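Local structure of Pcza361.24 (Amycolatopsis orientalis, 3G2M) at residues E74-T79 with L103-T108; P85-A90 with S143-D148; G152-S157 with E178-G183; Q256-L261 with V285-V290. The protein probably catalyses S-adenosyl-L-methionine-dependent N-methylation of glycopeptides, a tailoring step in antibiotic biosynthesis. One frame throughout, in Å; residues are numbered along the deposited sequence.

Contact 1 of 4, residues E74-T79 with L103-T108; sequences EFATRT and LGWEVT
Ala76, on the last turns of helix 69-79, lies closest to Leu103 across this contact, with 8.2 Å between the CA atoms, where the chain leaves helix 97-101 and heads for strand 107-111. Both pieces belong to the Rossmann-like fold of class I methyltransferases, and a Schellman motif, with Gly104 at positive phi, closes the second helix. Ala76 is the meeting point: CD1 of Leu103 reaches its CB at 3.6 Å, and CZ2 of Trp105 lies 3.9 Å from its CA. Trp105 gives the largest share of the buried surface. Its CG stands anti to the carbonyl carbon (chi1 -67°), which sends the six-membered end of the indole toward Ala76 and Thr79, which it meets obliquely, approaching Thr79 from the opposite direction. Phe100 of helix 97-101 stacks on the indole. Thr79 meets the ring with both branches, OG1 at 3.8 Å from Trp105 CZ2 and CG2 at 4.1 Å from Trp105 CH2. The hydroxyl is turned back to its own helix, where OG1 of Thr79 donates a 2.6 Å hydrogen bond to Ala76 O, approaching from 38° above the carbonyl plane.

Contact 2 of 4, residues P85-A90 with S143-D148; sequences PVLELA and SAFALD
Leu87 and Leu89 meet Phe145 and Leu147 in a buried, wholly apolar contact that lays the loop between strands 135-139 and 151-156 over one face of the central sheet. This is the Rossmann-like sheet of a class I methyltransferase, and strand 86-89 runs through its middle, between strands 107-111 and 151-156. Alternation along the strand directs Leu87 and Leu89 to the same side, toward the loop, whose Phe145 and Leu147 point back at them. CG of Phe145 sits between the backbone N and the carbonyl carbon (chi1 62°), and the ring is thereby raised from the loop toward the strand. CD2 of Leu89 lies over one ring face as a CH-pi contact, 3.9 Å from the centroid of Phe145 and 29° off the normal; the two side chains cross at about a right angle. Leu87 divides its branches: CD2 comes obliquely to Phe145 CE1 at 3.8 Å, and the other methyl faces Leu147. His179 of helix 166-179 also meets the Phe145 ring. Asp141 and Met142, just before this segment, bind S-adenosyl-L-methionine. Leu87 and Leu147 reach toward each other tip to tip, CD1 to CD1, at 3.9 Å.

Contact 3 of 4, residues G152-S157 with E178-G183; sequences GTVVIS and EHLEPG
Val154 carries CG1 anti to its backbone N (chi1 177°), leaving CG2 on the flank that faces Leu180, whose CG is anti to the carbonyl carbon (chi1 -74°). With chi2 of Leu180 extended at 172°, its CD2 arrives 3.8 Å from Val154 CG2, the two side chains crossing obliquely. This apolar touch lies where helix 166-179 ends and the chain turns through 180-181 toward strand 184-191. Strands 151-156 and 184-191 are parallel neighbours, so helix 166-179 forms the beta-alpha-beta crossover between them, as in the Rossmann-like fold of class I methyltransferases. At the outer end the backbones draw nearer, Gly152 CA lying 5.3 Å from Glu181 CA. There the extended chain of Glu181 brings OE2 to 3.7 Å from Gly152 N, a loose polar approach. His179 grazes the strand through its carbonyl, with O 4.4 Å from Val154 CG2, and turns its imidazole away, where ND1 is paired with Ser175 O and NE2 with Leu147 N. Both ring nitrogens are engaged, which fixes the ring's rotation. The contact is thus apolar at Val154 and Leu180, with the Glu181 carboxylate at the exposed margin, while backbone bonds of Gly152 and Val154 to strand 184-191 join the strands.

Contact 4 of 4, residues Q256-L261 with V285-V290; sequences QVVREL and VLVEAV
Val287 receives two side chains of helix 254-263, and these touches make up the packed part of the contact. CD1 of Leu261 comes tip to tip with Val287 CG1 at 4.0 Å, while CG2 of Val258 approaches the other branch, Val287 CG2, at 4.2 Å, the two valines meeting at a slant. Val287 has CG1 anti to the backbone N (chi1 171°), a setting that spreads its methyls so that each finds a different helix residue. The CA atoms of Val258 and Val287 stand 7.8 Å apart in this close part. Ala289 forms a looser margin: although it is directed at the helix, its CB stays 4.6 Å from Leu261 CD1. The helix lies over the antiparallel end of the seven-stranded sheet, the arrangement of the Rossmann-like class I methyltransferases, in which strand 284-290 is inserted between strands 184-191 and 267-274. Leu261 also touches Leu188 and Val268 on those two strands, so the helix spans all three. The far side of the helix is polar and, at Gln256 and Arg259, partly exposed. Gln256 lies between two charged side chains, its OE1 taking a bond of 3.0 Å from Arg259 NH2 with the donor tilted 22° from the carbonyl plane, and its NE2 giving a nearly straight one (172°) to the anti lone pair of Glu260 OE2. These two bonds fix the amide's orientation. Glu260 is further paired with Arg169 and Tyr173, and on this side Gln256 and Arg259 pack against Ile227 and Arg248 of the second subunit.

In the fold
All four contacts share the seven-stranded sheet. Contacts 1 and 2 are joined through neighbouring strands 86-89 and 107-111, where Glu106 O and Val86 N lie 2.8 Å apart. Contacts 2 and 3, with centres about 9 Å apart, are coupled through neighbouring strands 86-89 and 151-156, with Leu87 O 2.9 Å from Val155 N. Phe75 links contact 1 to contacts 3 and 4, its CZ lying 3.5 Å from Ile156 O and its CE1 3.7 Å from Leu286 CD2. Contacts 2 and 4 do not touch, their nearest atoms being about 10 Å apart. Toward the S-adenosyl-L-methionine site, contact 3 includes Ser157, and the Leu89 side chain of contact 2 is about 4 Å from that of Met142.

Contact 1 of 4, residues E74-T79 with L103-T108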
loop_
_atom_site.group_PDB
_atom_site.type_symbol
_atom_site.label_atom_id
_atom_site.label_comp_id
_atom_site.label_asym_id
_atom_site.label_seq_id
_atom_site.Cartn_x
_atom_site.Cartn_y
_atom_site.Cartn_z
ATOM N N GLU A 74 17.115 -20.783 -1.847
ATOM C CA GLU A 74 17.318 -19.859 -0.729
ATOM C C GLU A 74 16.487 -20.247 0.482
ATOM O O GLU A 74 16.964 -20.159 1.615
ATOM C CB GLU A 74 17.055 -18.403 -1.121
ATOM C CG GLU A 74 18.244 -17.717 -1.784
ATOM C CD GLU A 74 19.476 -17.581 -0.889
ATOM O OE1 GLU A 74 19.349 -17.383 0.342
ATOM O OE2 GLU A 74 20.591 -17.653 -1.435
ATOM N N PHE A 75 15.252 -20.681 0.235
ATOM C CA PHE A 75 14.392 -21.181 1.301
ATOM C C PHE A 75 15.053 -22.371 1.996
ATOM O O PHE A 75 15.149 -22.394 3.222
ATOM C CB PHE A 75 13.003 -21.549 0.772
ATOM C CG PHE A 75 12.059 -20.370 0.650
ATOM C CD1 PHE A 75 11.543 -19.749 1.787
ATOM C CD2 PHE A 75 11.677 -19.895 -0.597
ATOM C CE1 PHE A 75 10.669 -18.662 1.678
ATOM C CE2 PHE A 75 10.796 -18.807 -0.714
ATOM C CZ PHE A 75 10.291 -18.200 0.426
ATOM N N ALA A 76 15.539 -23.328 1.207
ATOM C CA ALA A 76 16.242 -24.504 1.738
ATOM C C ALA A 76 17.489 -24.128 2.541
ATOM O O ALA A 76 17.713 -24.661 3.629
ATOM C CB ALA A 76 16.597 -25.461 0.617
ATOM N N THR A 77 18.286 -23.203 2.003
ATOM C CA THR A 77 19.509 -22.726 2.653
ATOM C C THR A 77 19.233 -22.104 4.024
ATOM O O THR A 77 19.952 -22.370 4.991
ATOM C CB THR A 77 20.253 -21.704 1.752
ATOM O OG1 THR A 77 20.648 -22.342 0.531
ATOM C CG2 THR A 77 21.491 -21.144 2.445
ATOM N N ARG A 78 18.185 -21.288 4.098
ATOM C CA ARG A 78 17.868 -20.527 5.308
ATOM C C ARG A 78 17.126 -21.339 6.369
ATOM O O ARG A 78 17.162 -20.990 7.551
ATOM C CB ARG A 78 17.088 -19.250 4.959
ATOM C CG ARG A 78 17.870 -18.255 4.098
ATOM C CD ARG A 78 19.076 -17.699 4.830
ATOM N NE ARG A 78 20.209 -17.500 3.934
ATOM C CZ ARG A 78 21.465 -17.305 4.334
ATOM N NH1 ARG A 78 21.767 -17.268 5.627
ATOM N NH2 ARG A 78 22.425 -17.144 3.434
ATOM N N THR A 79 16.462 -22.416 5.949
ATOM C CA THR A 79 15.732 -23.285 6.877
ATOM C C THR A 79 16.681 -24.069 7.773
ATOM O O THR A 79 16.496 -24.111 8.992
ATOM C CB THR A 79 14.821 -24.291 6.143
ATOM O OG1 THR A 79 15.550 -24.893 5.062
ATOM C CG2 THR A 79 13.567 -23.603 5.607
ATOM N N LEU A 103 13.842 -31.947 -2.546
ATOM C CA LEU A 103 14.794 -31.884 -1.445
ATOM C C LEU A 103 14.458 -32.894 -0.343
ATOM O O LEU A 103 15.159 -32.973 0.671
ATOM C CB LEU A 103 14.860 -30.462 -0.882
ATOM C CG LEU A 103 15.259 -29.353 -1.863
ATOM C CD1 LEU A 103 14.865 -27.997 -1.321
ATOM C CD2 LEU A 103 16.748 -29.386 -2.199
ATOM N N GLY A 104 13.390 -33.661 -0.550
ATOM C CA GLY A 104 12.980 -34.702 0.394
ATOM C C GLY A 104 11.898 -34.290 1.379
ATOM O O GLY A 104 11.408 -35.119 2.152
ATOM N N TRP A 105 11.523 -33.012 1.337
ATOM C CA TRP A 105 10.527 -32.431 2.245
ATOM C C TRP A 105 9.147 -33.074 2.128
ATOM O O TRP A 105 8.698 -33.409 1.036
ATOM C CB TRP A 105 10.371 -30.934 1.963
ATOM C CG TRP A 105 11.564 -30.078 2.296
ATOM C CD1 TRP A 105 12.832 -30.501 2.609
ATOM C CD2 TRP A 105 11.607 -28.648 2.304
ATOM N NE1 TRP A 105 13.650 -29.421 2.830
ATOM C CE2 TRP A 105 12.927 -28.270 2.650
ATOM C CE3 TRP A 105 10.655 -27.643 2.061
ATOM C CZ2 TRP A 105 13.319 -26.932 2.759
ATOM C CZ3 TRP A 105 11.044 -26.311 2.174
ATOM C CH2 TRP A 105 12.370 -25.969 2.519
ATOM N N GLU A 106 8.491 -33.247 3.272
ATOM C CA GLU A 106 7.051 -33.425 3.312
ATOM C C GLU A 106 6.464 -32.018 3.266
ATOM O O GLU A 106 6.852 -31.158 4.069
ATOM C CB GLU A 106 6.626 -34.107 4.608
ATOM C CG GLU A 106 7.004 -35.575 4.726
ATOM C CD GLU A 106 6.468 -36.188 6.004
ATOM O OE1 GLU A 106 7.276 -36.465 6.918
ATOM O OE2 GLU A 106 5.235 -36.372 6.104
ATOM N N VAL A 107 5.565 -31.767 2.317
ATOM C CA VAL A 107 4.988 -30.424 2.154
ATOM C C VAL A 107 3.466 -30.480 2.156
ATOM O O VAL A 107 2.865 -31.286 1.441
ATOM C CB VAL A 107 5.481 -29.698 0.863
ATOM C CG1 VAL A 107 4.971 -28.244 0.817
ATOM C CG2 VAL A 107 7.000 -29.699 0.774
ATOM N N THR A 108 2.855 -29.640 2.988
ATOM C CA THR A 108 1.435 -29.341 2.876
ATOM C C THR A 108 1.337 -28.048 2.074
ATOM O O THR A 108 1.853 -27.008 2.489
ATOM C CB THR A 108 0.762 -29.192 4.251
ATOM O OG1 THR A 108 0.885 -30.424 4.969
ATOM C CG2 THR A 108 -0.726 -28.847 4.103
#

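Contact 2 of 4, residues P85-A90 with S143-D148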
loop_
_atom_site.group_PDB
_atom_site.type_symbol
_atom_site.label_atom_id
_atom_site.label_comp_id
_atom_site.label_asym_id
_atom_site.label_seq_id
_atom_site.Cartn_x
_atom_site.Cartn_y
_atom_site.Cartn_z
ATOM N N PRO A 85 7.359 -31.859 8.406
ATOM C CA PRO A 85 6.557 -31.247 7.346
ATOM C C PRO A 85 6.642 -29.718 7.280
ATOM O O PRO A 85 6.782 -29.047 8.307
ATOM C CB PRO A 85 5.130 -31.682 7.697
ATOM C CG PRO A 85 5.321 -32.973 8.436
ATOM C CD PRO A 85 6.534 -32.724 9.271
ATOM N N VAL A 86 6.552 -29.196 6.060
ATOM C CA VAL A 86 6.584 -27.754 5.800
ATOM C C VAL A 86 5.226 -27.324 5.246
ATOM O O VAL A 86 4.667 -27.992 4.385
ATOM C CB VAL A 86 7.715 -27.390 4.792
ATOM C CG1 VAL A 86 7.730 -25.895 4.477
ATOM C CG2 VAL A 86 9.084 -27.834 5.326
ATOM N N LEU A 87 4.692 -26.213 5.751
ATOM C CA LEU A 87 3.485 -25.640 5.188
ATOM C C LEU A 87 3.853 -24.552 4.177
ATOM O O LEU A 87 4.510 -23.576 4.525
ATOM C CB LEU A 87 2.589 -25.080 6.301
ATOM C CG LEU A 87 1.303 -24.358 5.895
ATOM C CD1 LEU A 87 0.342 -25.286 5.141
ATOM C CD2 LEU A 87 0.641 -23.771 7.129
ATOM N N GLU A 88 3.460 -24.740 2.922
ATOM C CA GLU A 88 3.662 -23.707 1.904
ATOM C C GLU A 88 2.341 -23.005 1.593
ATOM O O GLU A 88 1.389 -23.633 1.141
ATOM C CB GLU A 88 4.283 -24.276 0.626
ATOM C CG GLU A 88 4.594 -23.204 -0.420
ATOM C CD GLU A 88 4.926 -23.760 -1.790
ATOM O OE1 GLU A 88 5.113 -24.988 -1.924
ATOM O OE2 GLU A 88 5.012 -22.957 -2.742
ATOM N N LEU A 89 2.303 -21.698 1.844
ATOM C CA LEU A 89 1.088 -20.904 1.656
ATOM C C LEU A 89 1.018 -20.374 0.240
ATOM O O LEU A 89 2.024 -19.900 -0.303
ATOM C CB LEU A 89 1.028 -19.733 2.649
ATOM C CG LEU A 89 1.203 -20.083 4.126
ATOM C CD1 LEU A 89 1.387 -18.823 4.977
ATOM C CD2 LEU A 89 0.039 -20.925 4.648
ATOM N N ALA A 90 -0.184 -20.443 -0.333
ATOM C CA ALA A 90 -0.467 -19.978 -1.692
ATOM C C ALA A 90 0.483 -20.636 -2.691
ATOM O O ALA A 90 1.190 -19.955 -3.441
ATOM C CB ALA A 90 -0.406 -18.441 -1.769
ATOM N N SER A 143 -4.759 -15.704 3.949
ATOM C CA SER A 143 -5.061 -14.598 4.870
ATOM C C SER A 143 -5.949 -15.021 6.055
ATOM O O SER A 143 -6.102 -14.280 7.029
ATOM C CB SER A 143 -5.693 -13.419 4.122
ATOM O OG SER A 143 -7.036 -13.692 3.758
ATOM N N ALA A 144 -6.530 -16.214 5.967
ATOM C CA ALA A 144 -7.392 -16.731 7.030
ATOM C C ALA A 144 -7.560 -18.229 6.827
ATOM O O ALA A 144 -8.505 -18.669 6.178
ATOM C CB ALA A 144 -8.745 -16.033 7.013
ATOM N N PHE A 145 -6.611 -19.002 7.332
ATOM C CA PHE A 145 -6.673 -20.463 7.223
ATOM C C PHE A 145 -6.579 -21.112 8.597
ATOM O O PHE A 145 -6.114 -20.498 9.561
ATOM C CB PHE A 145 -5.576 -21.003 6.283
ATOM C CG PHE A 145 -4.170 -20.715 6.751
ATOM C CD1 PHE A 145 -3.457 -21.666 7.480
ATOM C CD2 PHE A 145 -3.559 -19.496 6.468
ATOM C CE1 PHE A 145 -2.171 -21.408 7.920
ATOM C CE2 PHE A 145 -2.266 -19.233 6.901
ATOM C CZ PHE A 145 -1.575 -20.184 7.639
ATOM N N ALA A 146 -7.012 -22.368 8.668
ATOM C CA ALA A 146 -7.019 -23.114 9.909
ATOM C C ALA A 146 -6.949 -24.594 9.573
ATOM O O ALA A 146 -7.832 -25.124 8.902
ATOM C CB ALA A 146 -8.281 -22.803 10.698
ATOM N N LEU A 147 -5.884 -25.240 10.030
ATOM C CA LEU A 147 -5.674 -26.665 9.814
ATOM C C LEU A 147 -5.590 -27.390 11.139
ATOM O O LEU A 147 -5.305 -26.777 12.168
ATOM C CB LEU A 147 -4.377 -26.904 9.028
ATOM C CG LEU A 147 -4.235 -26.137 7.712
ATOM C CD1 LEU A 147 -2.854 -26.320 7.121
ATOM C CD2 LEU A 147 -5.308 -26.576 6.740
ATOM N N ASP A 148 -5.826 -28.699 11.098
ATOM C CA ASP A 148 -5.682 -29.559 12.267
ATOM C C ASP A 148 -4.238 -30.082 12.350
ATOM O O ASP A 148 -3.991 -31.274 12.566
ATOM C CB ASP A 148 -6.697 -30.704 12.200
ATOM C CG ASP A 148 -6.778 -31.495 13.495
ATOM O OD1 ASP A 148 -6.429 -30.946 14.569
ATOM O OD2 ASP A 148 -7.182 -32.676 13.434
#

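Contact 3 of 4, residues G152-S157 with E178-G183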
loop_
_atom_site.group_PDB
_atom_site.type_symbol
_atom_site.label_atom_id
_atom_site.label_comp_id
_atom_site.label_asym_id
_atom_site.label_seq_id
_atom_site.Cartn_x
_atom_site.Cartn_y
_atom_site.Cartn_z
ATOM N N GLY A 152 6.832 -27.117 11.762
ATOM C CA GLY A 152 8.115 -26.555 12.181
ATOM C C GLY A 152 8.582 -25.444 11.257
ATOM O O GLY A 152 9.404 -24.618 11.647
ATOM N N THR A 153 8.055 -25.438 10.032
ATOM C CA THR A 153 8.412 -24.468 8.993
ATOM C C THR A 153 7.168 -24.062 8.203
ATOM O O THR A 153 6.404 -24.917 7.757
ATOM C CB THR A 153 9.452 -25.054 7.998
ATOM O OG1 THR A 153 10.547 -25.628 8.721
ATOM C CG2 THR A 153 9.990 -23.972 7.059
ATOM N N VAL A 154 6.969 -22.754 8.051
ATOM C CA VAL A 154 5.926 -22.210 7.186
ATOM C C VAL A 154 6.570 -21.216 6.212
ATOM O O VAL A 154 7.333 -20.350 6.624
ATOM C CB VAL A 154 4.783 -21.523 7.995
ATOM C CG1 VAL A 154 3.740 -20.906 7.049
ATOM C CG2 VAL A 154 4.106 -22.511 8.947
ATOM N N VAL A 155 6.264 -21.350 4.925
ATOM C CA VAL A 155 6.885 -20.511 3.888
ATOM C C VAL A 155 5.856 -19.790 3.011
ATOM O O VAL A 155 4.759 -20.301 2.767
ATOM C CB VAL A 155 7.912 -21.301 2.991
ATOM C CG1 VAL A 155 9.048 -21.878 3.828
ATOM C CG2 VAL A 155 7.241 -22.402 2.203
ATOM N N ILE A 156 6.218 -18.590 2.556
ATOM C CA ILE A 156 5.395 -17.846 1.607
ATOM C C ILE A 156 6.285 -17.074 0.630
ATOM O O ILE A 156 7.309 -16.510 1.018
ATOM C CB ILE A 156 4.357 -16.914 2.324
ATOM C CG1 ILE A 156 3.299 -16.398 1.337
ATOM C CG2 ILE A 156 5.039 -15.757 3.076
ATOM C CD1 ILE A 156 2.122 -15.710 2.012
ATOM N N SER A 157 5.884 -17.070 -0.635
ATOM C CA SER A 157 6.653 -16.420 -1.685
ATOM C C SER A 157 6.231 -14.966 -1.873
ATOM O O SER A 157 5.074 -14.609 -1.619
ATOM C CB SER A 157 6.507 -17.199 -2.994
ATOM O OG SER A 157 7.421 -16.727 -3.973
ATOM N N GLU A 178 -0.518 -19.299 14.656
ATOM C CA GLU A 178 -1.326 -20.407 15.174
ATOM C C GLU A 178 -0.916 -21.774 14.619
ATOM O O GLU A 178 -1.326 -22.801 15.158
ATOM C CB GLU A 178 -2.817 -20.157 14.929
ATOM C CG GLU A 178 -3.387 -18.960 15.696
ATOM C CD GLU A 178 -3.236 -19.088 17.202
ATOM O OE1 GLU A 178 -3.446 -20.188 17.745
ATOM O OE2 GLU A 178 -2.907 -18.078 17.844
ATOM N N HIS A 179 -0.100 -21.781 13.565
ATOM C CA HIS A 179 0.279 -23.023 12.876
ATOM C C HIS A 179 1.748 -23.397 13.032
ATOM O O HIS A 179 2.197 -24.406 12.489
ATOM C CB HIS A 179 -0.104 -22.959 11.391
ATOM C CG HIS A 179 -1.572 -23.084 11.149
ATOM N ND1 HIS A 179 -2.435 -22.016 11.254
ATOM C CD2 HIS A 179 -2.334 -24.154 10.824
ATOM C CE1 HIS A 179 -3.665 -22.421 10.996
ATOM N NE2 HIS A 179 -3.631 -23.714 10.729
ATOM N N LEU A 180 2.492 -22.582 13.771
ATOM C CA LEU A 180 3.876 -22.884 14.080
ATOM C C LEU A 180 3.967 -23.713 15.358
ATOM O O LEU A 180 3.345 -23.387 16.371
ATOM C CB LEU A 180 4.691 -21.599 14.256
ATOM C CG LEU A 180 5.073 -20.759 13.035
ATOM C CD1 LEU A 180 5.705 -19.453 13.501
ATOM C CD2 LEU A 180 6.021 -21.517 12.113
ATOM N N GLU A 181 4.750 -24.783 15.298
ATOM C CA GLU A 181 5.127 -25.527 16.490
ATOM C C GLU A 181 6.101 -24.668 17.301
ATOM O O GLU A 181 6.693 -23.731 16.749
ATOM C CB GLU A 181 5.764 -26.863 16.093
ATOM C CG GLU A 181 4.774 -28.024 16.034
ATOM C CD GLU A 181 5.290 -29.230 15.258
ATOM O OE1 GLU A 181 4.511 -30.205 15.105
ATOM O OE2 GLU A 181 6.461 -29.210 14.800
ATOM N N PRO A 182 6.237 -24.936 18.620
ATOM C CA PRO A 182 7.285 -24.258 19.398
ATOM C C PRO A 182 8.649 -24.302 18.702
ATOM O O PRO A 182 9.106 -25.373 18.301
ATOM C CB PRO A 182 7.327 -25.043 20.724
ATOM C CG PRO A 182 6.331 -26.159 20.587
ATOM C CD PRO A 182 5.408 -25.807 19.470
ATOM N N GLY A 183 9.274 -23.138 18.546
ATOM C CA GLY A 183 10.560 -23.036 17.853
ATOM C C GLY A 183 10.468 -23.047 16.333
ATOM O O GLY A 183 11.488 -22.962 15.650
#

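Contact 4 of 4, residues Q256-L261 with V285-V290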
loop_
_atom_site.group_PDB
_atom_site.type_symbol
_atom_site.label_atom_id
_atom_site.label_comp_id
_atom_site.label_asym_id
_atom_site.label_seq_id
_atom_site.Cartn_x
_atom_site.Cartn_y
_atom_site.Cartn_z
ATOM N N GLN A 256 9.191 -2.836 5.180
ATOM C CA GLN A 256 7.792 -2.616 5.583
ATOM C C GLN A 256 7.142 -3.910 6.112
ATOM O O GLN A 256 6.486 -3.900 7.155
ATOM C CB GLN A 256 6.959 -2.024 4.429
ATOM C CG GLN A 256 5.427 -1.983 4.677
ATOM C CD GLN A 256 5.022 -1.014 5.787
ATOM O OE1 GLN A 256 5.702 -0.026 6.042
ATOM N NE2 GLN A 256 3.900 -1.293 6.439
ATOM N N VAL A 257 7.325 -5.013 5.390
ATOM C CA VAL A 257 6.828 -6.322 5.845
ATOM C C VAL A 257 7.497 -6.724 7.164
ATOM O O VAL A 257 6.838 -7.248 8.062
ATOM C CB VAL A 257 7.021 -7.431 4.774
ATOM C CG1 VAL A 257 6.606 -8.820 5.317
ATOM C CG2 VAL A 257 6.242 -7.098 3.508
ATOM N N VAL A 258 8.801 -6.471 7.281
ATOM C CA VAL A 258 9.501 -6.686 8.557
ATOM C C VAL A 258 8.835 -5.902 9.709
ATOM O O VAL A 258 8.549 -6.483 10.759
ATOM C CB VAL A 258 11.022 -6.374 8.463
ATOM C CG1 VAL A 258 11.648 -6.291 9.849
ATOM C CG2 VAL A 258 11.733 -7.440 7.630
ATOM N N ARG A 259 8.575 -4.607 9.503
ATOM C CA ARG A 259 7.897 -3.775 10.527
ATOM C C ARG A 259 6.533 -4.359 10.921
ATOM O O ARG A 259 6.161 -4.368 12.101
ATOM C CB ARG A 259 7.742 -2.317 10.062
ATOM C CG ARG A 259 9.067 -1.553 9.923
ATOM C CD ARG A 259 8.863 -0.063 9.633
ATOM N NE ARG A 259 8.379 0.221 8.277
ATOM C CZ ARG A 259 9.163 0.452 7.221
ATOM N NH1 ARG A 259 10.488 0.433 7.336
ATOM N NH2 ARG A 259 8.614 0.713 6.040
ATOM N N GLU A 260 5.798 -4.851 9.923
ATOM C CA GLU A 260 4.492 -5.462 10.154
ATOM C C GLU A 260 4.593 -6.778 10.929
ATOM O O GLU A 260 3.783 -7.043 11.824
ATOM C CB GLU A 260 3.763 -5.688 8.822
ATOM C CG GLU A 260 3.332 -4.409 8.113
ATOM C CD GLU A 260 2.649 -4.674 6.780
ATOM O OE1 GLU A 260 2.238 -5.830 6.537
ATOM O OE2 GLU A 260 2.522 -3.721 5.980
ATOM N N LEU A 261 5.577 -7.604 10.570
ATOM C CA LEU A 261 5.827 -8.852 11.286
ATOM C C LEU A 261 6.098 -8.597 12.772
ATOM O O LEU A 261 5.514 -9.256 13.635
ATOM C CB LEU A 261 6.985 -9.617 10.644
ATOM C CG LEU A 261 6.656 -10.313 9.321
ATOM C CD1 LEU A 261 7.945 -10.680 8.594
ATOM C CD2 LEU A 261 5.798 -11.550 9.579
ATOM N N VAL A 285 14.656 -10.522 -0.858
ATOM C CA VAL A 285 15.111 -10.694 0.520
ATOM C C VAL A 285 14.450 -11.946 1.125
ATOM O O VAL A 285 13.230 -12.129 1.013
ATOM C CB VAL A 285 14.792 -9.429 1.386
ATOM C CG1 VAL A 285 15.228 -9.621 2.830
ATOM C CG2 VAL A 285 15.472 -8.200 0.811
ATOM N N LEU A 286 15.267 -12.813 1.727
ATOM C CA LEU A 286 14.757 -13.944 2.494
ATOM C C LEU A 286 14.700 -13.568 3.967
ATOM O O LEU A 286 15.734 -13.365 4.609
ATOM C CB LEU A 286 15.614 -15.206 2.286
ATOM C CG LEU A 286 14.948 -16.595 2.354
ATOM C CD1 LEU A 286 14.356 -16.899 3.733
ATOM C CD2 LEU A 286 13.895 -16.814 1.254
ATOM N N VAL A 287 13.478 -13.490 4.488
ATOM C CA VAL A 287 13.215 -13.053 5.861
ATOM C C VAL A 287 12.897 -14.270 6.727
ATOM O O VAL A 287 12.096 -15.118 6.338
ATOM C CB VAL A 287 12.038 -12.028 5.902
ATOM C CG1 VAL A 287 11.597 -11.716 7.337
ATOM C CG2 VAL A 287 12.410 -10.739 5.165
ATOM N N GLU A 288 13.548 -14.366 7.887
ATOM C CA GLU A 288 13.258 -15.429 8.858
ATOM C C GLU A 288 12.616 -14.824 10.095
ATOM O O GLU A 288 13.157 -13.879 10.684
ATOM C CB GLU A 288 14.533 -16.157 9.279
ATOM C CG GLU A 288 15.229 -16.923 8.173
ATOM C CD GLU A 288 16.647 -17.270 8.539
ATOM O OE1 GLU A 288 16.829 -17.995 9.547
ATOM O OE2 GLU A 288 17.572 -16.807 7.830
ATOM N N ALA A 289 11.477 -15.378 10.501
ATOM C CA ALA A 289 10.768 -14.867 11.671
ATOM C C ALA A 289 10.330 -15.990 12.594
ATOM O O ALA A 289 9.949 -17.074 12.141
ATOM C CB ALA A 289 9.568 -14.019 11.254
ATOM N N VAL A 290 10.384 -15.715 13.892
ATOM C CA VAL A 290 9.971 -16.675 14.917
ATOM C C VAL A 290 9.141 -15.980 15.997
ATOM O O VAL A 290 9.183 -14.757 16.128
ATOM C CB VAL A 290 11.192 -17.379 15.579
ATOM C CG1 VAL A 290 11.991 -18.182 14.544
ATOM C CG2 VAL A 290 12.096 -16.363 16.306
#